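Local coordinates for protein transcriptional regulator (Bacillus halodurans, PDB 1Z4E) that adopts the GNAT acetyltransferase fold and probably transfers acyl groups, although it is named a transcriptional regulator, at residues N55-A60 with M69-F74; G63-G68 with R92-A97; R85-G90 with L121-T126. One frame throughout, in Å; residues are numbered along the deposited sequence.

Contact 1 of 3, residues N55-A60 with M69-F74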
ATOM      1  N   ASN A  55      -7.896  -7.594  -4.679  1.00 15.66           N
ATOM      2  CA  ASN A  55      -7.915  -7.217  -3.268  1.00 16.14           C
ATOM      3  C   ASN A  55      -8.500  -8.440  -2.571  1.00 16.36           C
ATOM      4  O   ASN A  55      -9.646  -8.803  -2.820  1.00 15.10           O
ATOM      5  CB  ASN A  55      -8.810  -5.991  -3.068  1.00 15.22           C
ATOM      6  CG  ASN A  55      -8.520  -5.265  -1.778  1.00 18.82           C
ATOM      7  OD1 ASN A  55      -7.510  -5.528  -1.119  1.00 22.33           O
ATOM      8  ND2 ASN A  55      -9.393  -4.331  -1.413  1.00 21.04           N
ATOM      9  N   GLU A  56      -7.721  -9.087  -1.706  1.00 17.36           N
ATOM     10  CA  GLU A  56      -8.205 -10.299  -1.062  1.00 19.24           C
ATOM     11  C   GLU A  56      -7.999 -10.411   0.437  1.00 19.87           C
ATOM     12  O   GLU A  56      -7.035  -9.886   1.003  1.00 19.00           O
ATOM     13  CB  GLU A  56      -7.543 -11.518  -1.709  1.00 18.91           C
ATOM     14  CG  GLU A  56      -7.507 -11.481  -3.229  1.00 20.29           C
ATOM     15  CD  GLU A  56      -6.760 -12.653  -3.819  1.00 24.25           C
ATOM     16  OE1 GLU A  56      -5.755 -13.082  -3.214  1.00 23.76           O
ATOM     17  OE2 GLU A  56      -7.171 -13.139  -4.895  1.00 22.44           O
ATOM     18  N   LEU A  57      -8.926 -11.120   1.073  1.00 17.12           N
ATOM     19  CA  LEU A  57      -8.848 -11.397   2.497  1.00 18.71           C
ATOM     20  C   LEU A  57      -8.522 -12.882   2.540  1.00 15.71           C
ATOM     21  O   LEU A  57      -9.234 -13.707   1.952  1.00 17.39           O
ATOM     22  CB  LEU A  57     -10.183 -11.105   3.185  1.00 15.76           C
ATOM     23  CG  LEU A  57     -10.416  -9.619   3.456  1.00 21.81           C
ATOM     24  CD1 LEU A  57     -11.879  -9.359   3.805  1.00 19.33           C
ATOM     25  CD2 LEU A  57      -9.487  -9.174   4.588  1.00 21.16           C
ATOM     26  N   ILE A  58      -7.431 -13.209   3.217  1.00 13.89           N
ATOM     27  CA  ILE A  58      -6.961 -14.585   3.325  1.00 13.34           C
ATOM     28  C   ILE A  58      -7.002 -15.049   4.776  1.00 14.11           C
ATOM     29  O   ILE A  58      -6.587 -14.314   5.671  1.00 16.25           O
ATOM     30  CB  ILE A  58      -5.497 -14.687   2.846  1.00 13.92           C
ATOM     31  CG1 ILE A  58      -5.352 -14.038   1.462  1.00 15.58           C
ATOM     32  CG2 ILE A  58      -5.043 -16.131   2.855  1.00 17.24           C
ATOM     33  CD1 ILE A  58      -6.245 -14.649   0.383  1.00 14.39           C
ATOM     34  N   VAL A  59      -7.498 -16.265   5.004  1.00 14.39           N
ATOM     35  CA  VAL A  59      -7.556 -16.808   6.358  1.00 15.12           C
ATOM     36  C   VAL A  59      -6.853 -18.160   6.476  1.00 15.91           C
ATOM     37  O   VAL A  59      -6.797 -18.938   5.510  1.00 14.66           O
ATOM     38  CB  VAL A  59      -9.025 -16.990   6.858  1.00  9.53           C
ATOM     39  CG1 VAL A  59      -9.698 -15.626   7.043  1.00 10.82           C
ATOM     40  CG2 VAL A  59      -9.820 -17.864   5.882  1.00 10.25           C
ATOM     41  N   ALA A  60      -6.291 -18.405   7.662  1.00 11.67           N
ATOM     42  CA  ALA A  60      -5.628 -19.662   7.999  1.00 12.57           C
ATOM     43  C   ALA A  60      -6.680 -20.350   8.863  1.00 12.98           C
ATOM     44  O   ALA A  60      -7.201 -19.750   9.810  1.00 16.72           O
ATOM     45  CB  ALA A  60      -4.364 -19.401   8.810  1.00 12.86           C
ATOM     46  N   MET A  69      -5.278 -14.382   9.780  1.00 13.63           N
ATOM     47  CA  MET A  69      -5.845 -13.633   8.666  1.00 14.51           C
ATOM     48  C   MET A  69      -4.891 -12.544   8.190  1.00 11.37           C
ATOM     49  O   MET A  69      -3.968 -12.151   8.902  1.00 14.81           O
ATOM     50  CB  MET A  69      -7.170 -12.968   9.099  1.00  6.09           C
ATOM     51  CG  MET A  69      -6.994 -11.863  10.159  1.00  6.03           C
ATOM     52  SD  MET A  69      -8.536 -11.127  10.857  1.00  6.45           S
ATOM     53  CE  MET A  69      -8.988 -10.031   9.535  1.00 10.89           C
ATOM     54  N   LEU A  70      -5.130 -12.064   6.976  1.00 13.20           N
ATOM     55  CA  LEU A  70      -4.370 -10.959   6.414  1.00 14.77           C
ATOM     56  C   LEU A  70      -5.104 -10.504   5.167  1.00 16.33           C
ATOM     57  O   LEU A  70      -5.958 -11.225   4.635  1.00 14.78           O
ATOM     58  CB  LEU A  70      -2.931 -11.372   6.052  1.00 11.61           C
ATOM     59  CG  LEU A  70      -2.667 -12.388   4.929  1.00 14.85           C
ATOM     60  CD1 LEU A  70      -3.012 -11.790   3.566  1.00 13.44           C
ATOM     61  CD2 LEU A  70      -1.205 -12.784   4.950  1.00 12.88           C
ATOM     62  N   GLN A  71      -4.799  -9.296   4.719  1.00 14.62           N
ATOM     63  CA  GLN A  71      -5.388  -8.792   3.492  1.00 16.10           C
ATOM     64  C   GLN A  71      -4.206  -8.568   2.570  1.00 14.64           C
ATOM     65  O   GLN A  71      -3.123  -8.192   3.024  1.00 13.95           O
ATOM     66  CB  GLN A  71      -6.130  -7.473   3.715  1.00 14.59           C
ATOM     67  CG  GLN A  71      -6.943  -7.047   2.483  1.00 18.97           C
ATOM     68  CD  GLN A  71      -7.768  -5.788   2.707  1.00 20.94           C
ATOM     69  OE1 GLN A  71      -8.173  -5.490   3.830  1.00 14.95           O
ATOM     70  NE2 GLN A  71      -8.042  -5.057   1.633  1.00 18.89           N
ATOM     71  N   VAL A  72      -4.392  -8.829   1.285  1.00 16.46           N
ATOM     72  CA  VAL A  72      -3.322  -8.620   0.329  1.00 15.54           C
ATOM     73  C   VAL A  72      -3.919  -7.941  -0.899  1.00 17.29           C
ATOM     74  O   VAL A  72      -5.013  -8.303  -1.355  1.00 15.48           O
ATOM     75  CB  VAL A  72      -2.631  -9.956  -0.042  1.00 17.98           C
ATOM     76  CG1 VAL A  72      -3.619 -10.889  -0.729  1.00 16.26           C
ATOM     77  CG2 VAL A  72      -1.415  -9.688  -0.932  1.00 16.68           C
ATOM     78  N   THR A  73      -3.217  -6.928  -1.399  1.00 12.09           N
ATOM     79  CA  THR A  73      -3.663  -6.162  -2.557  1.00 15.13           C
ATOM     80  C   THR A  73      -2.572  -6.160  -3.628  1.00 15.07           C
ATOM     81  O   THR A  73      -1.406  -5.872  -3.338  1.00 13.79           O
ATOM     82  CB  THR A  73      -3.969  -4.703  -2.163  1.00 20.71           C
ATOM     83  OG1 THR A  73      -2.742  -4.026  -1.865  1.00 36.99           O
ATOM     84  CG2 THR A  73      -4.842  -4.658  -0.930  1.00 14.23           C
ATOM     85  N   PHE A  74      -2.960  -6.486  -4.859  1.00 13.50           N
ATOM     86  CA  PHE A  74      -2.037  -6.542  -5.992  1.00 12.98           C
ATOM     87  C   PHE A  74      -2.311  -5.302  -6.823  1.00 11.45           C
ATOM     88  O   PHE A  74      -3.427  -5.111  -7.303  1.00 13.00           O
ATOM     89  CB  PHE A  74      -2.306  -7.807  -6.805  1.00 16.36           C
ATOM     90  CG  PHE A  74      -2.332  -9.053  -5.975  1.00 19.91           C
ATOM     91  CD1 PHE A  74      -1.161  -9.578  -5.446  1.00 13.97           C
ATOM     92  CD2 PHE A  74      -3.541  -9.686  -5.690  1.00 21.18           C
ATOM     93  CE1 PHE A  74      -1.188 -10.719  -4.637  1.00 16.25           C
ATOM     94  CE2 PHE A  74      -3.582 -10.822  -4.887  1.00 22.78           C
ATOM     95  CZ  PHE A  74      -2.406 -11.341  -4.358  1.00 16.14           C
TER
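Leu57 lays its CD2 methyl across the aliphatic root of Gln71, 3.9 Å from the Gln71 CB atom, the two chains slanting over each other on the sheet face they share with Asn55, Val59, Met69 and Thr73. Gln71 runs out extended with CG trans to the backbone N (chi1 -171°), which carries its amide to Asn55. There Gln71 NE2 donates to Asn55 OD1 at 2.8 Å, the amide planes turned 44° apart, although OD1 is less surely placed. Gln71 NE2 and Asn55 ND2 both donate to the backbone O of Pro76 of the second subunit. On the other face, Ile58 and Leu70 lie side by side, Ile58 CG1 being 3.9 Å from Leu70 CD1. Farther along that face, the carboxylate of Glu56 meets the Phe74 ring at its edge and nearly at right angles to it, with Glu56 OE1 3.6 Å from Phe74 CE2. Its other oxygen, OE2, forms salt bridges with Arg113 and Arg117. Backbone bonds join Glu56 to Val72 and Ile58 to Leu70 in both directions, as in an antiparallel hairpin; Ile58 N reaches Leu70 O at 2.8 Å. Both faces pack apolar carbons; one adds amides shared with the second subunit, the other a buried carboxylate whose charge is probably balanced by two arginines.

Contact 2 of 3, residues G63-G68 with R92-A97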
ATOM      1  N   GLY A  63      -9.903 -26.227  10.640  1.00 20.29           N
ATOM      2  CA  GLY A  63     -11.271 -26.688  10.504  1.00 23.36           C
ATOM      3  C   GLY A  63     -12.068 -25.403  10.359  1.00 24.17           C
ATOM      4  O   GLY A  63     -11.685 -24.529   9.581  1.00 21.75           O
ATOM      5  N   GLU A  64     -13.146 -25.254  11.123  1.00 24.70           N
ATOM      6  CA  GLU A  64     -13.966 -24.047  11.042  1.00 28.13           C
ATOM      7  C   GLU A  64     -13.397 -22.900  11.873  1.00 27.10           C
ATOM      8  O   GLU A  64     -13.847 -21.759  11.767  1.00 24.89           O
ATOM      9  CB  GLU A  64     -15.393 -24.347  11.498  1.00 36.29           C
ATOM     10  CG  GLU A  64     -16.159 -25.276  10.569  1.00 40.71           C
ATOM     11  CD  GLU A  64     -17.553 -25.586  11.083  1.00 49.43           C
ATOM     12  OE1 GLU A  64     -18.303 -24.634  11.384  1.00 47.19           O
ATOM     13  OE2 GLU A  64     -17.899 -26.783  11.183  1.00 51.31           O
ATOM     14  N   GLU A  65     -12.400 -23.205  12.694  1.00 20.28           N
ATOM     15  CA  GLU A  65     -11.786 -22.195  13.541  1.00 16.62           C
ATOM     16  C   GLU A  65     -10.768 -21.372  12.757  1.00 13.14           C
ATOM     17  O   GLU A  65      -9.795 -21.911  12.216  1.00 15.81           O
ATOM     18  CB  GLU A  65     -11.106 -22.882  14.740  1.00 19.76           C
ATOM     19  CG  GLU A  65     -10.365 -21.950  15.686  1.00 17.55           C
ATOM     20  CD  GLU A  65      -9.732 -22.700  16.851  1.00 22.16           C
ATOM     21  OE1 GLU A  65      -8.938 -23.638  16.611  1.00 18.89           O
ATOM     22  OE2 GLU A  65     -10.031 -22.349  18.010  1.00 21.55           O
ATOM     23  N   ILE A  66     -10.993 -20.064  12.683  1.00 15.38           N
ATOM     24  CA  ILE A  66     -10.061 -19.193  11.978  1.00 16.46           C
ATOM     25  C   ILE A  66      -8.921 -18.899  12.948  1.00 13.90           C
ATOM     26  O   ILE A  66      -9.147 -18.393  14.045  1.00 14.23           O
ATOM     27  CB  ILE A  66     -10.729 -17.857  11.565  1.00 14.02           C
ATOM     28  CG1 ILE A  66     -11.904 -18.123  10.612  1.00 16.96           C
ATOM     29  CG2 ILE A  66      -9.700 -16.950  10.902  1.00 13.44           C
ATOM     30  CD1 ILE A  66     -11.503 -18.802   9.303  1.00 19.41           C
ATOM     31  N   VAL A  67      -7.694 -19.213  12.552  1.00 11.06           N
ATOM     32  CA  VAL A  67      -6.566 -18.975  13.438  1.00 12.02           C
ATOM     33  C   VAL A  67      -5.594 -17.918  12.938  1.00 12.44           C
ATOM     34  O   VAL A  67      -4.586 -17.641  13.589  1.00 11.72           O
ATOM     35  CB  VAL A  67      -5.809 -20.290  13.715  1.00 17.81           C
ATOM     36  CG1 VAL A  67      -6.759 -21.276  14.362  1.00 15.58           C
ATOM     37  CG2 VAL A  67      -5.246 -20.872  12.422  1.00 17.17           C
ATOM     38  N   GLY A  68      -5.906 -17.322  11.791  1.00 14.52           N
ATOM     39  CA  GLY A  68      -5.041 -16.296  11.241  1.00 13.38           C
ATOM     40  C   GLY A  68      -5.691 -15.614  10.057  1.00 13.41           C
ATOM     41  O   GLY A  68      -6.554 -16.189   9.399  1.00 13.18           O
ATOM     42  N   ARG A  92      -2.794 -10.989  11.239  1.00 20.37           N
ATOM     43  CA  ARG A  92      -3.141 -11.289  12.624  1.00 19.86           C
ATOM     44  C   ARG A  92      -3.167 -12.796  12.854  1.00 20.37           C
ATOM     45  O   ARG A  92      -3.580 -13.560  11.980  1.00 14.25           O
ATOM     46  CB  ARG A  92      -4.520 -10.707  12.956  1.00 17.92           C
ATOM     47  CG  ARG A  92      -4.661  -9.197  12.740  1.00 18.37           C
ATOM     48  CD  ARG A  92      -4.045  -8.384  13.882  1.00 19.70           C
ATOM     49  NE  ARG A  92      -4.279  -6.951  13.706  1.00 27.85           N
ATOM     50  CZ  ARG A  92      -3.433  -6.111  13.112  1.00 24.74           C
ATOM     51  NH1 ARG A  92      -2.274  -6.551  12.629  1.00 18.09           N
ATOM     52  NH2 ARG A  92      -3.746  -4.824  13.004  1.00 27.57           N
ATOM     53  N   THR A  93      -2.713 -13.219  14.028  1.00 13.68           N
ATOM     54  CA  THR A  93      -2.728 -14.629  14.403  1.00 17.14           C
ATOM     55  C   THR A  93      -3.584 -14.727  15.667  1.00 16.15           C
ATOM     56  O   THR A  93      -3.574 -13.814  16.496  1.00 15.58           O
ATOM     57  CB  THR A  93      -1.307 -15.160  14.702  1.00 21.55           C
ATOM     58  OG1 THR A  93      -0.519 -15.123  13.506  1.00 25.24           O
ATOM     59  CG2 THR A  93      -1.370 -16.600  15.197  1.00 28.98           C
ATOM     60  N   HIS A  94      -4.339 -15.816  15.794  1.00 14.45           N
ATOM     61  CA  HIS A  94      -5.207 -16.050  16.950  1.00 15.88           C
ATOM     62  C   HIS A  94      -4.388 -15.894  18.239  1.00 15.41           C
ATOM     63  O   HIS A  94      -3.284 -16.430  18.344  1.00 14.12           O
ATOM     64  CB  HIS A  94      -5.787 -17.466  16.860  1.00 19.86           C
ATOM     65  CG  HIS A  94      -6.930 -17.720  17.792  1.00 26.57           C
ATOM     66  ND1 HIS A  94      -6.809 -17.643  19.163  1.00 23.77           N
ATOM     67  CD2 HIS A  94      -8.216 -18.065  17.546  1.00 36.25           C
ATOM     68  CE1 HIS A  94      -7.970 -17.931  19.722  1.00 30.38           C
ATOM     69  NE2 HIS A  94      -8.841 -18.192  18.762  1.00 32.27           N
ATOM     70  N   SER A  95      -4.929 -15.171  19.218  1.00 18.47           N
ATOM     71  CA  SER A  95      -4.220 -14.941  20.478  1.00 19.07           C
ATOM     72  C   SER A  95      -3.923 -16.219  21.271  1.00 19.37           C
ATOM     73  O   SER A  95      -3.047 -16.226  22.133  1.00 22.30           O
ATOM     74  CB  SER A  95      -5.000 -13.958  21.359  1.00 21.53           C
ATOM     75  OG  SER A  95      -6.242 -14.501  21.768  1.00 24.64           O
ATOM     76  N   ALA A  96      -4.645 -17.296  20.973  1.00 16.40           N
ATOM     77  CA  ALA A  96      -4.427 -18.564  21.661  1.00 16.20           C
ATOM     78  C   ALA A  96      -3.594 -19.516  20.811  1.00 17.98           C
ATOM     79  O   ALA A  96      -3.472 -20.703  21.124  1.00 17.47           O
ATOM     80  CB  ALA A  96      -5.772 -19.214  22.005  1.00 20.41           C
ATOM     81  N   ALA A  97      -3.002 -18.993  19.742  1.00 21.47           N
ATOM     82  CA  ALA A  97      -2.203 -19.832  18.849  1.00 22.12           C
ATOM     83  C   ALA A  97      -0.852 -19.228  18.502  1.00 22.55           C
ATOM     84  O   ALA A  97      -0.307 -19.502  17.435  1.00 24.63           O
ATOM     85  CB  ALA A  97      -2.982 -20.108  17.570  1.00 19.24           C
TER
HETATM   86  O   HOH W   1     -11.195 -19.928  18.572  1.00 27.60           O
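The imidazole of His94 meets the 63-68 segment at its rim: Ile66 O lies in the ring plane, 3.6 Å from His94 CD2, and neither face carries a stacked group from the two segments. At another edge, Ala96 N donates to His94 ND1 at 2.8 Å, again in the plane of the ring, a bond that helps fix the ring's rotation against its own turn. The remaining nitrogen, NE2, takes part in a hydrogen bond with a water 2.9 Å away, which in turn donates to Glu65 OE2; the carboxylate approaches the ring obliquely, and its OE1 is bonded to Asn62. CG lies trans to the backbone N (chi1 -166°), a torsion that turns the ring's CD2 edge toward Ile66 O; nearer the backbone, His94 CB lies 4.2 Å from Val67 CB. The backbone bond, His94 N to Val67 O, is 2.9 Å long, but its donor stands 51° above the carbonyl plane. With an alanine here, Ala96 N would probably lose its acceptor and the Glu65-bound water its second anchor, leaving the turn freer to move. Gly68 pairs with Thr93, and its CA comes 3.2 Å from Arg92 O. Val67 and Gly68 together face Ala60, a classic beta bulge at this end of strand 65-76. From His94 to Ala97 the chain makes a type I turn, which delivers it to Arg98 and helix 102-116, where GNAT proteins carry the Q/R-x-x-G-x-G/A signature, a loop that in relatives binds the pyrophosphate of acyl-CoA and probably does so here.

Contact 3 of 3, residues R85-G90 with L121-T126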
ATOM      1  N   ARG A  85       3.011  -4.726  -7.561  1.00 12.34           N
ATOM      2  CA  ARG A  85       3.480  -5.014  -6.211  1.00 14.78           C
ATOM      3  C   ARG A  85       2.320  -5.593  -5.426  1.00 12.87           C
ATOM      4  O   ARG A  85       1.157  -5.298  -5.717  1.00 10.67           O
ATOM      5  CB  ARG A  85       3.926  -3.746  -5.480  1.00 10.13           C
ATOM      6  CG  ARG A  85       4.979  -2.918  -6.180  1.00 18.74           C
ATOM      7  CD  ARG A  85       5.429  -1.796  -5.260  1.00 12.31           C
ATOM      8  NE  ARG A  85       6.253  -0.811  -5.948  1.00 14.99           N
ATOM      9  CZ  ARG A  85       6.902   0.177  -5.338  1.00 16.89           C
ATOM     10  NH1 ARG A  85       6.823   0.304  -4.017  1.00 12.29           N
ATOM     11  NH2 ARG A  85       7.615   1.047  -6.048  1.00 19.25           N
ATOM     12  N   ALA A  86       2.637  -6.423  -4.441  1.00 14.00           N
ATOM     13  CA  ALA A  86       1.623  -6.987  -3.568  1.00 14.00           C
ATOM     14  C   ALA A  86       1.859  -6.334  -2.206  1.00 14.58           C
ATOM     15  O   ALA A  86       2.984  -6.348  -1.700  1.00 14.68           O
ATOM     16  CB  ALA A  86       1.787  -8.502  -3.449  1.00 13.10           C
ATOM     17  N   THR A  87       0.811  -5.748  -1.633  1.00 11.73           N
ATOM     18  CA  THR A  87       0.915  -5.127  -0.316  1.00 12.73           C
ATOM     19  C   THR A  87       0.082  -5.950   0.663  1.00  9.82           C
ATOM     20  O   THR A  87      -1.118  -6.174   0.448  1.00 12.85           O
ATOM     21  CB  THR A  87       0.379  -3.673  -0.312  1.00 14.24           C
ATOM     22  OG1 THR A  87       1.120  -2.888  -1.248  1.00 14.59           O
ATOM     23  CG2 THR A  87       0.514  -3.053   1.072  1.00 13.65           C
ATOM     24  N   ILE A  88       0.735  -6.414   1.723  1.00 12.41           N
ATOM     25  CA  ILE A  88       0.082  -7.194   2.765  1.00 11.73           C
ATOM     26  C   ILE A  88      -0.280  -6.236   3.885  1.00 13.36           C
ATOM     27  O   ILE A  88       0.525  -5.374   4.249  1.00 12.14           O
ATOM     28  CB  ILE A  88       1.019  -8.276   3.318  1.00 17.62           C
ATOM     29  CG1 ILE A  88       1.280  -9.325   2.236  1.00 20.18           C
ATOM     30  CG2 ILE A  88       0.407  -8.914   4.562  1.00 17.99           C
ATOM     31  CD1 ILE A  88       2.245 -10.410   2.663  1.00 22.07           C
ATOM     32  N   GLU A  89      -1.479  -6.396   4.438  1.00 14.82           N
ATOM     33  CA  GLU A  89      -1.947  -5.517   5.506  1.00 18.06           C
ATOM     34  C   GLU A  89      -2.669  -6.270   6.617  1.00 19.05           C
ATOM     35  O   GLU A  89      -3.448  -7.185   6.356  1.00 16.63           O
ATOM     36  CB  GLU A  89      -2.888  -4.457   4.922  1.00 21.49           C
ATOM     37  CG  GLU A  89      -3.553  -3.539   5.943  1.00 16.22           C
ATOM     38  CD  GLU A  89      -2.552  -2.710   6.735  1.00 18.68           C
ATOM     39  OE1 GLU A  89      -1.598  -2.188   6.129  1.00 20.22           O
ATOM     40  OE2 GLU A  89      -2.733  -2.571   7.964  1.00 24.32           O
ATOM     41  N   GLY A  90      -2.386  -5.878   7.857  1.00 20.67           N
ATOM     42  CA  GLY A  90      -3.033  -6.476   9.012  1.00 23.56           C
ATOM     43  C   GLY A  90      -2.942  -7.980   9.173  1.00 18.43           C
ATOM     44  O   GLY A  90      -3.960  -8.669   9.203  1.00 23.24           O
ATOM     45  N   LEU A 121       7.576  -7.474  -6.271  1.00 15.42           N
ATOM     46  CA  LEU A 121       7.962  -7.217  -4.895  1.00 15.25           C
ATOM     47  C   LEU A 121       6.739  -7.260  -3.994  1.00 14.17           C
ATOM     48  O   LEU A 121       5.605  -7.064  -4.440  1.00 12.33           O
ATOM     49  CB  LEU A 121       8.708  -5.884  -4.762  1.00 28.48           C
ATOM     50  CG  LEU A 121       8.032  -4.520  -4.820  1.00 30.99           C
ATOM     51  CD1 LEU A 121       7.203  -4.299  -3.566  1.00 45.69           C
ATOM     52  CD2 LEU A 121       9.109  -3.445  -4.916  1.00 35.51           C
ATOM     53  N   ILE A 122       6.968  -7.576  -2.732  1.00 11.82           N
ATOM     54  CA  ILE A 122       5.882  -7.616  -1.781  1.00 12.82           C
ATOM     55  C   ILE A 122       6.295  -6.648  -0.679  1.00 13.64           C
ATOM     56  O   ILE A 122       7.485  -6.514  -0.372  1.00 11.53           O
ATOM     57  CB  ILE A 122       5.639  -9.072  -1.277  1.00 23.09           C
ATOM     58  CG1 ILE A 122       4.443  -9.103  -0.328  1.00 24.21           C
ATOM     59  CG2 ILE A 122       6.881  -9.626  -0.633  1.00 30.97           C
ATOM     60  CD1 ILE A 122       3.831 -10.487  -0.190  1.00 31.83           C
ATOM     61  N   GLN A 123       5.323  -5.931  -0.127  1.00 10.59           N
ATOM     62  CA  GLN A 123       5.602  -4.937   0.898  1.00 13.97           C
ATOM     63  C   GLN A 123       4.510  -4.858   1.947  1.00 12.10           C
ATOM     64  O   GLN A 123       3.396  -5.362   1.754  1.00 10.48           O
ATOM     65  CB  GLN A 123       5.750  -3.563   0.241  1.00 15.06           C
ATOM     66  CG  GLN A 123       4.600  -3.248  -0.717  1.00 17.24           C
ATOM     67  CD  GLN A 123       4.728  -1.889  -1.398  1.00 18.94           C
ATOM     68  OE1 GLN A 123       5.832  -1.419  -1.673  1.00 17.57           O
ATOM     69  NE2 GLN A 123       3.591  -1.267  -1.690  1.00 18.60           N
ATOM     70  N   LEU A 124       4.849  -4.231   3.065  1.00 13.15           N
ATOM     71  CA  LEU A 124       3.910  -4.031   4.158  1.00 12.77           C
ATOM     72  C   LEU A 124       4.545  -3.089   5.166  1.00 11.64           C
ATOM     73  O   LEU A 124       5.756  -2.838   5.119  1.00 12.89           O
ATOM     74  CB  LEU A 124       3.570  -5.353   4.857  1.00 16.10           C
ATOM     75  CG  LEU A 124       4.645  -5.941   5.778  1.00 17.54           C
ATOM     76  CD1 LEU A 124       3.992  -6.581   6.981  1.00 25.43           C
ATOM     77  CD2 LEU A 124       5.480  -6.943   5.018  1.00 21.56           C
ATOM     78  N   THR A 125       3.717  -2.572   6.068  1.00 11.04           N
ATOM     79  CA  THR A 125       4.168  -1.673   7.124  1.00 14.77           C
ATOM     80  C   THR A 125       3.710  -2.303   8.425  1.00 14.50           C
ATOM     81  O   THR A 125       2.584  -2.788   8.515  1.00 19.20           O
ATOM     82  CB  THR A 125       3.537  -0.262   7.008  1.00 12.53           C
ATOM     83  OG1 THR A 125       2.123  -0.371   6.798  1.00 15.52           O
ATOM     84  CG2 THR A 125       4.152   0.503   5.854  1.00 13.33           C
ATOM     85  N   THR A 126       4.590  -2.322   9.418  1.00 13.79           N
ATOM     86  CA  THR A 126       4.258  -2.903  10.712  1.00 15.17           C
ATOM     87  C   THR A 126       4.456  -1.844  11.776  1.00 13.33           C
ATOM     88  O   THR A 126       5.446  -1.118  11.758  1.00 13.47           O
ATOM     89  CB  THR A 126       5.146  -4.112  11.035  1.00 21.61           C
ATOM     90  OG1 THR A 126       6.525  -3.727  10.968  1.00 25.31           O
ATOM     91  CG2 THR A 126       4.883  -5.226  10.044  1.00 25.36           C
TER
HETATM   92  O   HOH W   2       0.974  -3.021   5.528  1.00 19.48           O
HETATM   93  O   HOH W   3      -0.137  -0.771   8.245  1.00 28.12           O
HETATM   94  O   HOH W   4       0.224  -4.430   8.555  1.00 26.03           O
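Arg85 and Thr87 grip Gln123 from two sides where parallel strands 84-93 and 119-127, the two strands of a beta-alpha-beta unit, pair closely around Ala86 to Ile88. Gln123 OE1 lies near the guanidinium plane of Arg85 and accepts from Arg85 NH1 at 3.1 Å, the guanidinium and amide 81° apart; Lys150 of the second subunit binds the same oxygen, and Arg85 NH2 is held by Thr79 OG1. Gln123 NE2 donates, almost in its amide plane, to Thr87 OG1 at 3.0 Å, fixing both ends of the amide. Leu121 CD2 sits over one face of the guanidinium. Beneath helix 102-116, on the other face, Ile88 CD1 presses against Ile122 CD1 at 3.3 Å, closer than usual for methyls. Backbone pairing ends with Ile88 N to Gln123 O, 2.9 Å. Beyond it the strands part and waters take over, consistent with the splayed strands of the GNAT cofactor cleft. Two waters link Glu89 OE1 to Thr125, one at Thr125 N and the other at Thr125 OG1, which is also bonded to Lys150 of its own chain. Glu89 OE2 bridges to Arg85 of the second subunit. A further water accepts from Gly90 N at 3.1 Å and donates to Thr125 O.

After strand 6-9 and helices 15-24 and 40-51, the chain enters strand 55-62, turns back at once into strand 65-76, and contact 1 closes this short hairpin. Strand 84-93 follows after helix 79-82, and contact 2 ties its far end to the start of 65-76, so contacts 1 and 2 cross, touching at the end of the hairpin. Contact 3 closes the longest loop, over helix 102-116 to strand 119-127. It crosses contact 2 and lies in series after contact 1, yet adjoins it through the pairing of Thr73 with Thr87 and Gln71 with Glu89. The three together join four neighbouring strands, and contacts 1 and 3 also reach the second subunit.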